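Local coordinates for hypothetical protein (Geobacillus stearothermophilus, PDB 1SFS) that is of unknown function but, as a member of the Rv2525c-like glycoside hydrolase-like family, is possibly a bacterial lysozyme, at residues A[40-45]-A[224-229]; A[59-64]-A[87-92]; A[130-135]-A[160-165]; A[165-170]-A[208-213]; A[182-187]-A[212-217]. All coordinates share one frame; numbering follows the deposited sequence.

Contact 1: A[40-45]-A[224-229]; sequences DQLFQC and CPVDTN
Leu42 lays its CD1 methyl against the ring of Pro225, 3.7 Å from CD, the two side chains running antiparallel alongside each other. The leucine reaches there because its CG stands anti to the backbone N (chi1 -179°), which carries the branch away from its own helix and toward the loop. CG1 of Val226 lies 4.2 Å from the same CD1, and the CB of Cys224 is a little farther off, so a single methyl packs against three consecutive residues. One helical turn on, Cys45 SG and Cys224 SG are joined at 2.1 Å in a disulfide with a left-handed chi3 of -100°. This bond ties helix 40-49 to the loop leading into strand 227-231, the last strand in the chain, across 178 intervening residues; the loop itself bends in an inverse gamma turn centred on Pro225. Trp56 of strand 55-59 touches both Leu42 and Val226, which places the apolar cluster between helix and sheet. Within the helix, Gln44 NE2 donates to Asp40 OD1 at 3.0 Å, nearly straight at 170°; the carboxylate oxygen is met on its syn side and also pairs with Tyr81 OH.

Contact 2: A[59-64]-A[87-92]; sequences YLSEVP and PIYNAF
The backbones run parallel where Tyr59 bridges Ile88, their CA atoms 4.7 Å apart, and Leu60 N donates to Ile88 O at 2.8 Å before the two segments part into loops. Tyr59 and Ile88 put their side chains on the same face of the sheet. CD1 of Ile88 sits over one face of the tyrosine ring, 4.1 Å from its centroid in a CH-pi contact, while Ile88 CG2 touches Tyr59 CE2 at 3.6 Å. Asn90 CG lies between its backbone N and carbonyl carbon (chi1 72°), which brings it 3.4 Å from Tyr59 CD2, the amide plane 40° from the ring plane. Replacing Tyr59 by an alanine would probably open a gap beside Ile88 and leave the Asn90 amide without its aromatic neighbour. Leu60 sets CD2 on Pro87 CB and CD1 on Tyr89 CB. Beyond the strand ends, Val63 CG2 packs on Asn90 OD1 at 3.5 Å. A water links Ser61 OG, at 2.8 Å, with Asn90 N, which donates to it. Past the last direct backbone bond the loops thus stay joined through water and side-chain packing: ND2 of the amide is held by Ser67 OG, while the Tyr59 ring rests on carbon contacts.

Contact 3: A[130-135]-A[160-165]; sequences FFAVDA and KGDFAA
Asp162 reaches across to the backbone of Val133, whose N donates to OD1 at 3.1 Å and 165°, using the anti lone pair of that oxygen. With CG beside its own backbone N (chi1 -72°), the aspartate brings OD1 to the backbone of segment 130-135, where it also lies 3.5 Å from Ala132 CA. Val133 CB packs 3.9 Å from Asp162 CB, the two side chains pointing opposite ways, and the Val133 CG2 methyl approaches Phe163 N. A water makes a second link, donating to Phe131 O at 2.6 Å and accepting from Asp162 N at 2.9 Å, so Asp162 is held through both side chain and backbone. Farther out, Ile138 of helix 135-145 packs on Val133 and Phe163, and Ala166 also touches the valine. Asp134 faces the other way, and its OD2 takes Trp137 N and Gly97 N. Asp134 is the N-cap of helix 135-145, and the contact joins the loop-helix links of two successive beta-alpha-beta crossovers, from strand 122-126 to 151-156 and from 151-156 to 182-185.

Contact 4: A[165-170]-A[208-213]; sequences AAYCEA and CSANVW
Tyr167 reaches out from helix 163-173 and gives its hydroxyl proton to Ser209 O at 2.7 Å. The torsions account for the reach: CG lies anti to the backbone N (chi1 174°), so the ring extends away from the helix with the carbonyl at its edge, and the OH meets a lone pair in the carbonyl plane. A water donates to the same OH and accepts from Asn211 N at 2.9 Å, so the hydroxyl both gives and takes. Ala210 CB approaches to 3.4 Å of Tyr167 OH. Next to the tyrosine, Cys168 and Cys208 form a disulfide, SG to SG 2.2 Å, chi3 -93°. Cys168 SG is anti to its carbonyl carbon, whereas Cys208 SG stands between its backbone N and carbonyl carbon (chi1 63°), which brings it into an oblique sulfur-aromatic contact, Cys208 SG 3.5 Å from Tyr167 CE2. A covalent bond and a hydrogen bond from adjacent residues of one helix therefore secure the loop leading into strand 211-218, the first holding its start and the second its run toward the strand.

Contact 5: A[182-187]-A[212-217]; sequences VIWSAA and VWVWQY
Trp184 pairs with Val214 where parallel strands 182-185 and 211-218 lie side by side, with a beta bulge: Ile183 O accepts from Trp213 N at 3.1 Å and, weakly, from Val214 N. Beyond the bulge, Ser185 N donates to Val214 O and Gln216 N to Ser185 O, both at 2.9 Å. Followed outward, Trp184 CB rests 3.7 Å from Val214 CB. With CG anti to the backbone N (chi1 179°), the indole then swings across the valine: Trp184 CD1 comes within 3.4 Å of Val214 CB, and Val214 CG1 lies over one face of the five-membered ring, a CH-pi contact 15° off the normal. NE1, at the far end of that ring, has Gln216 CB alongside and Gln216 N at the ring edge, and donates to Asn229 OD1 of strand 227-231. The indole meets Tyr155 edge-to-face. A leucine in place of Trp184 is likely to leave Asn229 OD1 without this donor and Val214 CG1 without its aromatic face. At the other end of the pair, Val182 lies roughly perpendicular to Trp213, and Val182 CG2 sits over the six-membered ring of Trp213, 4.3 Å from the centroid.

In the fold
Contacts 2 to 5 all lie inside the chain loop closed by contact 1, whose disulfide joins helix 40-49 to the loop before strand 227-231. Contacts 1, 2, 4 and 5 reach one mixed sheet. Contact 2 precedes 3, 4 and 5 along the chain; contact 3 closes before contact 4 opens, and both use helix 163-173, their centres about 11 Å apart. Contacts 4 and 5 share Val212 and Trp213. Contact 5, about 8 Å from the chain centre, touches the other four, for example through Ile88 CD1 on Trp184 CZ3. Contacts 1 and 4, about 30 Å apart between centres, thus tie helices to the loops entering the last two strands on opposite sides of the chain's centre, while contact 5 lies within the sheet.

Contact 1: A[40-45]-A[224-229]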
# COMPACT_ATOMS: atom_id res chain seq x y z
N ASP A 40 13.96 -6.64 14.75
CA ASP A 40 15.18 -5.84 14.72
C ASP A 40 16.17 -6.40 13.73
O ASP A 40 16.84 -5.66 13.01
CB ASP A 40 15.87 -5.72 16.08
CG ASP A 40 17.06 -4.73 16.00
OD1 ASP A 40 16.87 -3.53 15.74
OD2 ASP A 40 18.23 -5.13 16.23
N GLN A 41 16.23 -7.74 13.67
CA GLN A 41 17.13 -8.41 12.71
C GLN A 41 16.82 -8.01 11.27
O GLN A 41 17.77 -7.67 10.55
CB GLN A 41 17.15 -9.91 12.92
CG GLN A 41 18.00 -10.28 14.13
CD GLN A 41 19.50 -10.28 14.02
OE1 GLN A 41 20.06 -9.93 12.98
NE2 GLN A 41 20.28 -10.66 15.04
N LEU A 42 15.56 -7.98 10.87
CA LEU A 42 15.20 -7.63 9.51
C LEU A 42 15.46 -6.15 9.28
O LEU A 42 15.95 -5.76 8.22
CB LEU A 42 13.75 -8.00 9.21
CG LEU A 42 13.26 -7.70 7.80
CD1 LEU A 42 14.10 -8.34 6.71
CD2 LEU A 42 11.84 -8.12 7.64
N PHE A 43 15.12 -5.29 10.24
CA PHE A 43 15.42 -3.85 10.09
C PHE A 43 16.87 -3.65 9.90
O PHE A 43 17.27 -2.85 9.01
CB PHE A 43 14.84 -3.08 11.31
CG PHE A 43 15.26 -1.64 11.25
CD1 PHE A 43 14.70 -0.70 10.43
CD2 PHE A 43 16.32 -1.23 12.06
CE1 PHE A 43 15.19 0.63 10.35
CE2 PHE A 43 16.84 0.04 12.03
CZ PHE A 43 16.27 0.91 11.15
N GLN A 44 17.70 -4.26 10.72
CA GLN A 44 19.15 -4.05 10.57
C GLN A 44 19.66 -4.58 9.27
O GLN A 44 20.60 -3.97 8.70
CB GLN A 44 19.86 -4.69 11.78
CG GLN A 44 19.53 -4.09 13.13
CD GLN A 44 19.73 -2.61 13.34
OE1 GLN A 44 20.50 -1.96 12.62
NE2 GLN A 44 18.99 -1.99 14.25
N CYS A 45 19.12 -5.68 8.75
CA CYS A 45 19.50 -6.16 7.42
C CYS A 45 19.28 -5.07 6.41
O CYS A 45 20.15 -4.72 5.61
CB CYS A 45 18.71 -7.40 6.99
SG CYS A 45 19.15 -8.15 5.40
N CYS A 224 17.98 -9.01 1.48
CA CYS A 224 17.02 -8.95 2.53
C CYS A 224 15.64 -9.25 1.88
O CYS A 224 15.47 -8.84 0.73
CB CYS A 224 16.87 -7.61 3.31
SG CYS A 224 18.41 -6.88 3.89
N PRO A 225 14.76 -9.94 2.57
CA PRO A 225 13.49 -10.37 1.96
C PRO A 225 12.44 -9.28 1.99
O PRO A 225 11.41 -9.30 2.66
CB PRO A 225 13.09 -11.57 2.83
CG PRO A 225 13.64 -11.21 4.18
CD PRO A 225 14.96 -10.53 3.89
N VAL A 226 12.71 -8.23 1.18
CA VAL A 226 11.87 -7.07 1.07
C VAL A 226 11.75 -6.62 -0.38
O VAL A 226 12.57 -6.99 -1.25
CB VAL A 226 12.43 -5.89 1.89
CG1 VAL A 226 12.66 -6.27 3.34
CG2 VAL A 226 13.74 -5.30 1.32
N ASP A 227 10.73 -5.84 -0.65
CA ASP A 227 10.58 -5.09 -1.89
C ASP A 227 11.00 -3.66 -1.64
O ASP A 227 11.00 -3.18 -0.51
CB ASP A 227 9.14 -5.09 -2.36
CG ASP A 227 8.59 -6.49 -2.39
OD1 ASP A 227 7.47 -6.72 -1.83
OD2 ASP A 227 9.18 -7.42 -2.95
N THR A 228 11.35 -2.92 -2.72
CA THR A 228 11.81 -1.56 -2.61
C THR A 228 10.86 -0.59 -3.29
O THR A 228 10.33 -0.82 -4.36
CB THR A 228 13.24 -1.39 -3.17
OG1 THR A 228 13.29 -1.82 -4.54
CG2 THR A 228 14.25 -2.22 -2.37
N ASN A 229 10.68 0.56 -2.60
CA ASN A 229 9.69 1.56 -2.99
C ASN A 229 10.29 2.95 -2.94
O ASN A 229 11.24 3.23 -2.19
CB ASN A 229 8.51 1.55 -2.02
CG ASN A 229 7.80 0.23 -2.01
OD1 ASN A 229 7.02 -0.08 -2.88
ND2 ASN A 229 8.04 -0.56 -0.96

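Contact 2: A[59-64]-A[87-92]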
# COMPACT_ATOMS: atom_id res chain seq x y z
N TYR A 59 1.36 -5.77 6.44
CA TYR A 59 -0.01 -6.27 6.26
C TYR A 59 -0.81 -6.19 7.53
O TYR A 59 -0.37 -6.54 8.63
CB TYR A 59 0.05 -7.72 5.69
CG TYR A 59 0.66 -7.69 4.35
CD1 TYR A 59 2.04 -7.73 4.16
CD2 TYR A 59 -0.11 -7.47 3.21
CE1 TYR A 59 2.61 -7.64 2.91
CE2 TYR A 59 0.42 -7.40 1.95
CZ TYR A 59 1.78 -7.48 1.78
OH TYR A 59 2.38 -7.37 0.56
N LEU A 60 -2.07 -5.79 7.40
CA LEU A 60 -3.00 -5.64 8.50
C LEU A 60 -3.43 -6.97 9.12
O LEU A 60 -3.84 -6.95 10.30
CB LEU A 60 -4.23 -4.87 8.06
CG LEU A 60 -4.00 -3.37 7.84
CD1 LEU A 60 -5.18 -2.76 7.09
CD2 LEU A 60 -3.81 -2.61 9.14
N SER A 61 -3.40 -8.03 8.36
CA SER A 61 -3.87 -9.33 8.87
C SER A 61 -3.04 -10.44 8.23
O SER A 61 -2.29 -10.29 7.25
CB SER A 61 -5.36 -9.46 8.66
OG SER A 61 -5.67 -9.53 7.29
N GLU A 62 -3.14 -11.59 8.88
CA GLU A 62 -2.44 -12.82 8.55
C GLU A 62 -3.13 -13.50 7.38
O GLU A 62 -4.33 -13.78 7.47
CB GLU A 62 -2.42 -13.72 9.78
CG GLU A 62 -1.59 -14.97 9.64
CD GLU A 62 -0.14 -14.70 9.94
OE1 GLU A 62 0.69 -15.63 9.67
OE2 GLU A 62 0.18 -13.59 10.52
N VAL A 63 -2.41 -13.85 6.33
CA VAL A 63 -2.93 -14.66 5.24
C VAL A 63 -1.99 -15.84 5.12
O VAL A 63 -0.80 -15.65 4.79
CB VAL A 63 -3.03 -13.86 3.95
CG1 VAL A 63 -3.47 -14.82 2.82
CG2 VAL A 63 -3.99 -12.68 4.09
N PRO A 64 -2.38 -17.06 5.40
CA PRO A 64 -1.47 -18.21 5.34
C PRO A 64 -0.77 -18.31 3.98
O PRO A 64 -1.41 -18.04 2.94
CB PRO A 64 -2.37 -19.44 5.53
CG PRO A 64 -3.48 -18.87 6.38
CD PRO A 64 -3.72 -17.47 5.85
N PRO A 87 0.24 0.65 5.88
CA PRO A 87 -0.60 -0.53 6.08
C PRO A 87 -1.30 -1.03 4.86
O PRO A 87 -1.83 -0.22 4.09
CB PRO A 87 -1.63 -0.05 7.14
CG PRO A 87 -1.25 1.34 7.49
CD PRO A 87 -0.41 1.85 6.39
N ILE A 88 -1.34 -2.34 4.68
CA ILE A 88 -1.90 -2.99 3.52
C ILE A 88 -2.92 -4.02 3.95
O ILE A 88 -2.65 -4.83 4.82
CB ILE A 88 -0.79 -3.74 2.74
CG1 ILE A 88 0.40 -2.87 2.44
CG2 ILE A 88 -1.37 -4.34 1.47
CD1 ILE A 88 1.65 -3.65 2.09
N TYR A 89 -4.10 -4.00 3.35
CA TYR A 89 -5.14 -5.00 3.54
C TYR A 89 -5.15 -5.97 2.36
O TYR A 89 -5.39 -5.48 1.25
CB TYR A 89 -6.49 -4.31 3.74
CG TYR A 89 -7.59 -5.34 3.94
CD1 TYR A 89 -7.68 -6.02 5.15
CD2 TYR A 89 -8.50 -5.64 2.93
CE1 TYR A 89 -8.66 -6.97 5.35
CE2 TYR A 89 -9.48 -6.60 3.16
CZ TYR A 89 -9.56 -7.26 4.35
OH TYR A 89 -10.55 -8.19 4.55
N ASN A 90 -4.91 -7.27 2.58
CA ASN A 90 -4.76 -8.24 1.50
C ASN A 90 -5.56 -9.51 1.71
O ASN A 90 -5.26 -10.51 1.07
CB ASN A 90 -3.31 -8.60 1.26
CG ASN A 90 -2.71 -9.46 2.33
OD1 ASN A 90 -3.11 -9.38 3.47
ND2 ASN A 90 -1.77 -10.28 1.98
N ALA A 91 -6.58 -9.43 2.56
CA ALA A 91 -7.36 -10.65 2.87
C ALA A 91 -8.58 -10.75 1.97
O ALA A 91 -9.73 -10.94 2.34
CB ALA A 91 -7.77 -10.67 4.32
N PHE A 92 -8.29 -10.65 0.69
CA PHE A 92 -9.32 -10.75 -0.33
C PHE A 92 -8.59 -11.17 -1.62
O PHE A 92 -7.41 -10.76 -1.79
CB PHE A 92 -10.15 -9.47 -0.49
CG PHE A 92 -9.40 -8.28 -1.08
CD1 PHE A 92 -9.48 -7.92 -2.41
CD2 PHE A 92 -8.57 -7.52 -0.28
CE1 PHE A 92 -8.75 -6.87 -2.92
CE2 PHE A 92 -7.84 -6.45 -0.78
CZ PHE A 92 -7.92 -6.13 -2.12
O HOH W 1 -4.28 -7.97 5.44

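Contact 3: A[130-135]-A[160-165]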
# COMPACT_ATOMS: atom_id res chain seq x y z
N PHE A 130 -3.67 -9.81 -11.44
CA PHE A 130 -4.43 -10.89 -12.03
C PHE A 130 -5.80 -10.95 -11.38
O PHE A 130 -6.62 -11.81 -11.73
CB PHE A 130 -3.67 -12.21 -11.85
CG PHE A 130 -3.29 -12.51 -10.41
CD1 PHE A 130 -4.17 -13.12 -9.53
CD2 PHE A 130 -2.02 -12.18 -9.98
CE1 PHE A 130 -3.78 -13.42 -8.23
CE2 PHE A 130 -1.63 -12.46 -8.69
CZ PHE A 130 -2.50 -13.08 -7.83
N PHE A 131 -6.11 -10.06 -10.43
CA PHE A 131 -7.45 -10.04 -9.87
C PHE A 131 -8.45 -9.49 -10.85
O PHE A 131 -8.12 -8.57 -11.59
CB PHE A 131 -7.54 -9.11 -8.64
CG PHE A 131 -6.92 -9.60 -7.35
CD1 PHE A 131 -7.19 -8.89 -6.20
CD2 PHE A 131 -6.14 -10.71 -7.26
CE1 PHE A 131 -6.62 -9.26 -5.01
CE2 PHE A 131 -5.55 -11.11 -6.08
CZ PHE A 131 -5.86 -10.38 -4.94
N ALA A 132 -9.68 -10.01 -10.80
CA ALA A 132 -10.81 -9.26 -11.40
C ALA A 132 -11.02 -8.01 -10.57
O ALA A 132 -10.98 -8.09 -9.35
CB ALA A 132 -12.00 -10.17 -11.41
N VAL A 133 -11.28 -6.89 -11.25
CA VAL A 133 -11.51 -5.61 -10.57
C VAL A 133 -12.62 -4.88 -11.29
O VAL A 133 -12.61 -4.84 -12.54
CB VAL A 133 -10.29 -4.64 -10.62
CG1 VAL A 133 -10.51 -3.49 -9.63
CG2 VAL A 133 -9.00 -5.31 -10.36
N ASP A 134 -13.53 -4.29 -10.54
CA ASP A 134 -14.52 -3.45 -11.19
C ASP A 134 -14.69 -2.13 -10.45
O ASP A 134 -14.22 -1.93 -9.30
CB ASP A 134 -15.84 -4.17 -11.43
CG ASP A 134 -16.69 -4.46 -10.25
OD1 ASP A 134 -17.73 -5.17 -10.46
OD2 ASP A 134 -16.44 -4.03 -9.11
N ALA A 135 -15.31 -1.18 -11.12
CA ALA A 135 -15.48 0.14 -10.60
C ALA A 135 -16.31 0.16 -9.35
O ALA A 135 -16.05 1.03 -8.48
CB ALA A 135 -16.13 1.00 -11.68
N LYS A 160 -1.41 -3.54 -16.22
CA LYS A 160 -1.73 -4.93 -16.50
C LYS A 160 -2.98 -5.25 -15.71
O LYS A 160 -3.01 -4.90 -14.53
CB LYS A 160 -0.58 -5.86 -16.15
CG LYS A 160 -0.96 -7.34 -16.24
CD LYS A 160 0.30 -8.20 -16.39
CE LYS A 160 -0.06 -9.69 -16.27
NZ LYS A 160 -1.13 -10.10 -17.22
N GLY A 161 -3.94 -5.86 -16.33
CA GLY A 161 -5.19 -6.25 -15.70
C GLY A 161 -6.16 -5.12 -15.63
O GLY A 161 -5.95 -4.03 -16.18
N ASP A 162 -7.25 -5.37 -14.94
CA ASP A 162 -8.45 -4.56 -14.93
C ASP A 162 -8.35 -3.26 -14.14
O ASP A 162 -9.30 -2.45 -14.24
CB ASP A 162 -9.57 -5.45 -14.33
CG ASP A 162 -10.26 -6.61 -14.99
OD1 ASP A 162 -11.06 -7.43 -14.32
OD2 ASP A 162 -10.05 -6.69 -16.22
N PHE A 163 -7.35 -3.07 -13.32
CA PHE A 163 -7.38 -1.94 -12.39
C PHE A 163 -7.57 -0.60 -13.06
O PHE A 163 -8.40 0.22 -12.62
CB PHE A 163 -6.15 -1.92 -11.49
CG PHE A 163 -6.12 -0.68 -10.63
CD1 PHE A 163 -6.89 -0.63 -9.48
CD2 PHE A 163 -5.35 0.40 -10.97
CE1 PHE A 163 -6.89 0.53 -8.70
CE2 PHE A 163 -5.38 1.55 -10.21
CZ PHE A 163 -6.13 1.63 -9.06
N ALA A 164 -6.75 -0.28 -14.05
CA ALA A 164 -6.75 1.11 -14.54
C ALA A 164 -8.13 1.51 -15.10
O ALA A 164 -8.59 2.62 -14.81
CB ALA A 164 -5.67 1.28 -15.58
N ALA A 165 -8.75 0.65 -15.88
CA ALA A 165 -10.06 0.99 -16.43
C ALA A 165 -11.09 1.09 -15.33
O ALA A 165 -11.98 1.96 -15.39
CB ALA A 165 -10.46 0.01 -17.54
O HOH W 2 -7.41 -8.16 -14.10

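Contact 4: A[165-170]-A[208-213]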
# COMPACT_ATOMS: atom_id res chain seq x y z
N ALA A 165 -8.75 0.65 -15.88
CA ALA A 165 -10.06 0.99 -16.43
C ALA A 165 -11.09 1.09 -15.33
O ALA A 165 -11.98 1.96 -15.39
CB ALA A 165 -10.46 0.01 -17.54
N ALA A 166 -11.06 0.18 -14.35
CA ALA A 166 -12.00 0.22 -13.25
C ALA A 166 -11.87 1.52 -12.45
O ALA A 166 -12.86 2.14 -12.07
CB ALA A 166 -11.79 -1.00 -12.35
N TYR A 167 -10.62 1.90 -12.17
CA TYR A 167 -10.35 3.11 -11.46
C TYR A 167 -10.85 4.32 -12.22
O TYR A 167 -11.50 5.20 -11.66
CB TYR A 167 -8.81 3.21 -11.16
CG TYR A 167 -8.44 4.53 -10.55
CD1 TYR A 167 -8.62 4.79 -9.19
CD2 TYR A 167 -7.96 5.55 -11.36
CE1 TYR A 167 -8.30 6.04 -8.67
CE2 TYR A 167 -7.68 6.79 -10.85
CZ TYR A 167 -7.83 7.04 -9.50
OH TYR A 167 -7.59 8.28 -8.96
N CYS A 168 -10.54 4.39 -13.52
CA CYS A 168 -10.95 5.58 -14.30
C CYS A 168 -12.48 5.64 -14.42
O CYS A 168 -13.04 6.75 -14.36
CB CYS A 168 -10.25 5.66 -15.60
SG CYS A 168 -8.45 6.01 -15.41
N GLU A 169 -13.17 4.50 -14.54
CA GLU A 169 -14.62 4.53 -14.53
C GLU A 169 -15.11 5.02 -13.19
O GLU A 169 -16.04 5.85 -13.10
CB GLU A 169 -15.18 3.15 -14.85
CG GLU A 169 -16.66 3.05 -14.64
CD GLU A 169 -17.29 1.71 -14.90
OE1 GLU A 169 -18.53 1.58 -14.58
OE2 GLU A 169 -16.61 0.82 -15.46
N ALA A 170 -14.53 4.53 -12.09
CA ALA A 170 -14.97 4.98 -10.77
C ALA A 170 -14.81 6.48 -10.61
O ALA A 170 -15.67 7.16 -10.05
CB ALA A 170 -14.21 4.22 -9.70
N CYS A 208 -6.13 8.73 -16.02
CA CYS A 208 -7.06 9.74 -15.50
C CYS A 208 -6.48 10.30 -14.21
O CYS A 208 -5.44 9.85 -13.72
CB CYS A 208 -8.42 9.14 -15.33
SG CYS A 208 -8.46 7.80 -14.12
N SER A 209 -7.19 11.25 -13.58
CA SER A 209 -6.73 11.92 -12.39
C SER A 209 -6.42 10.93 -11.27
O SER A 209 -7.27 10.09 -10.93
CB SER A 209 -7.86 12.83 -11.86
OG SER A 209 -7.39 13.58 -10.74
N ALA A 210 -5.25 11.09 -10.66
CA ALA A 210 -4.87 10.24 -9.55
C ALA A 210 -3.76 10.89 -8.73
O ALA A 210 -3.02 11.72 -9.19
CB ALA A 210 -4.38 8.92 -10.05
N ASN A 211 -3.68 10.41 -7.48
CA ASN A 211 -2.60 10.75 -6.56
C ASN A 211 -1.66 9.54 -6.49
O ASN A 211 -1.84 8.67 -5.63
CB ASN A 211 -3.16 11.06 -5.18
CG ASN A 211 -4.14 12.17 -5.16
OD1 ASN A 211 -3.84 13.25 -5.61
ND2 ASN A 211 -5.36 11.89 -4.68
N VAL A 212 -0.71 9.45 -7.39
CA VAL A 212 0.20 8.29 -7.44
C VAL A 212 1.42 8.63 -6.61
O VAL A 212 2.40 9.22 -7.08
CB VAL A 212 0.55 7.86 -8.87
CG1 VAL A 212 1.38 6.62 -8.81
CG2 VAL A 212 -0.68 7.68 -9.71
N TRP A 213 1.35 8.31 -5.32
CA TRP A 213 2.29 8.76 -4.33
C TRP A 213 3.25 7.71 -3.84
O TRP A 213 4.11 8.00 -3.03
CB TRP A 213 1.58 9.39 -3.12
CG TRP A 213 0.89 10.68 -3.42
CD1 TRP A 213 0.86 11.39 -4.58
CD2 TRP A 213 0.09 11.39 -2.45
NE1 TRP A 213 0.08 12.54 -4.38
CE2 TRP A 213 -0.39 12.55 -3.09
CE3 TRP A 213 -0.23 11.13 -1.11
CZ2 TRP A 213 -1.20 13.45 -2.43
CZ3 TRP A 213 -1.04 12.04 -0.44
CH2 TRP A 213 -1.48 13.14 -1.13
O HOH W 3 -5.66 8.43 -6.84

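Contact 5: A[182-187]-A[212-217]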
# COMPACT_ATOMS: atom_id res chain seq x y z
N VAL A 182 -5.36 7.35 -2.86
CA VAL A 182 -3.94 7.41 -3.15
C VAL A 182 -3.51 6.08 -3.74
O VAL A 182 -3.85 5.04 -3.18
CB VAL A 182 -3.14 7.77 -1.89
CG1 VAL A 182 -1.66 7.73 -2.15
CG2 VAL A 182 -3.57 9.12 -1.36
N ILE A 183 -2.80 6.13 -4.86
CA ILE A 183 -2.32 4.94 -5.52
C ILE A 183 -0.84 4.68 -5.20
O ILE A 183 -0.01 5.58 -5.25
CB ILE A 183 -2.55 5.01 -7.05
CG1 ILE A 183 -4.06 5.06 -7.35
CG2 ILE A 183 -1.88 3.87 -7.78
CD1 ILE A 183 -4.39 5.24 -8.82
N TRP A 184 -0.59 3.42 -4.89
CA TRP A 184 0.72 2.81 -4.81
C TRP A 184 0.85 1.94 -6.06
O TRP A 184 0.19 0.91 -6.17
CB TRP A 184 0.82 2.00 -3.51
CG TRP A 184 2.11 1.28 -3.27
CD1 TRP A 184 3.26 1.25 -4.00
CD2 TRP A 184 2.33 0.45 -2.13
NE1 TRP A 184 4.20 0.46 -3.37
CE2 TRP A 184 3.66 -0.05 -2.24
CE3 TRP A 184 1.54 0.10 -1.05
CZ2 TRP A 184 4.20 -0.91 -1.28
CZ3 TRP A 184 2.08 -0.75 -0.12
CH2 TRP A 184 3.39 -1.24 -0.25
N SER A 185 1.65 2.40 -7.02
CA SER A 185 1.76 1.73 -8.29
C SER A 185 2.84 0.67 -8.28
O SER A 185 3.96 0.93 -7.83
CB SER A 185 2.09 2.78 -9.36
OG SER A 185 2.23 2.11 -10.60
N ALA A 186 2.52 -0.50 -8.82
CA ALA A 186 3.43 -1.61 -8.96
C ALA A 186 4.08 -1.72 -10.32
O ALA A 186 4.58 -2.78 -10.68
CB ALA A 186 2.68 -2.91 -8.64
N ALA A 187 4.16 -0.62 -11.07
CA ALA A 187 4.80 -0.62 -12.39
C ALA A 187 5.39 0.74 -12.67
O ALA A 187 4.85 1.75 -12.18
CB ALA A 187 3.73 -0.90 -13.47
N VAL A 212 -0.71 9.45 -7.39
CA VAL A 212 0.20 8.29 -7.44
C VAL A 212 1.42 8.63 -6.61
O VAL A 212 2.40 9.22 -7.08
CB VAL A 212 0.55 7.86 -8.87
CG1 VAL A 212 1.38 6.62 -8.81
CG2 VAL A 212 -0.68 7.68 -9.71
N TRP A 213 1.35 8.31 -5.32
CA TRP A 213 2.29 8.76 -4.33
C TRP A 213 3.25 7.71 -3.84
O TRP A 213 4.11 8.00 -3.03
CB TRP A 213 1.58 9.39 -3.12
CG TRP A 213 0.89 10.68 -3.42
CD1 TRP A 213 0.86 11.39 -4.58
CD2 TRP A 213 0.09 11.39 -2.45
NE1 TRP A 213 0.08 12.54 -4.38
CE2 TRP A 213 -0.39 12.55 -3.09
CE3 TRP A 213 -0.23 11.13 -1.11
CZ2 TRP A 213 -1.20 13.45 -2.43
CZ3 TRP A 213 -1.04 12.04 -0.44
CH2 TRP A 213 -1.48 13.14 -1.13
N VAL A 214 3.11 6.47 -4.27
CA VAL A 214 4.02 5.39 -3.93
C VAL A 214 4.31 4.60 -5.18
O VAL A 214 3.42 4.42 -6.01
CB VAL A 214 3.50 4.46 -2.81
CG1 VAL A 214 4.67 3.88 -2.03
CG2 VAL A 214 2.49 5.15 -1.90
N TRP A 215 5.52 4.05 -5.30
CA TRP A 215 5.94 3.28 -6.44
C TRP A 215 6.78 2.09 -5.96
O TRP A 215 7.87 2.31 -5.40
CB TRP A 215 6.79 4.16 -7.37
CG TRP A 215 7.31 3.45 -8.56
CD1 TRP A 215 6.79 2.41 -9.25
CD2 TRP A 215 8.53 3.76 -9.25
NE1 TRP A 215 7.58 2.06 -10.29
CE2 TRP A 215 8.68 2.87 -10.31
CE3 TRP A 215 9.54 4.71 -9.03
CZ2 TRP A 215 9.78 2.90 -11.17
CZ3 TRP A 215 10.64 4.74 -9.87
CH2 TRP A 215 10.74 3.85 -10.92
N GLN A 216 6.33 0.89 -6.19
CA GLN A 216 7.12 -0.32 -5.93
C GLN A 216 7.97 -0.55 -7.19
O GLN A 216 7.47 -1.06 -8.18
CB GLN A 216 6.25 -1.50 -5.59
CG GLN A 216 7.06 -2.66 -5.02
CD GLN A 216 6.15 -3.82 -4.79
OE1 GLN A 216 5.61 -4.36 -5.78
NE2 GLN A 216 5.94 -4.18 -3.54
N TYR A 217 9.24 -0.16 -7.13
CA TYR A 217 10.07 -0.25 -8.30
C TYR A 217 10.86 -1.55 -8.41
O TYR A 217 11.45 -1.83 -9.46
CB TYR A 217 11.00 0.97 -8.40
CG TYR A 217 12.10 1.00 -7.40
CD1 TYR A 217 13.33 0.44 -7.67
CD2 TYR A 217 12.01 1.67 -6.19
CE1 TYR A 217 14.37 0.48 -6.76
CE2 TYR A 217 13.03 1.73 -5.27
CZ TYR A 217 14.24 1.13 -5.56
OH TYR A 217 15.25 1.20 -4.65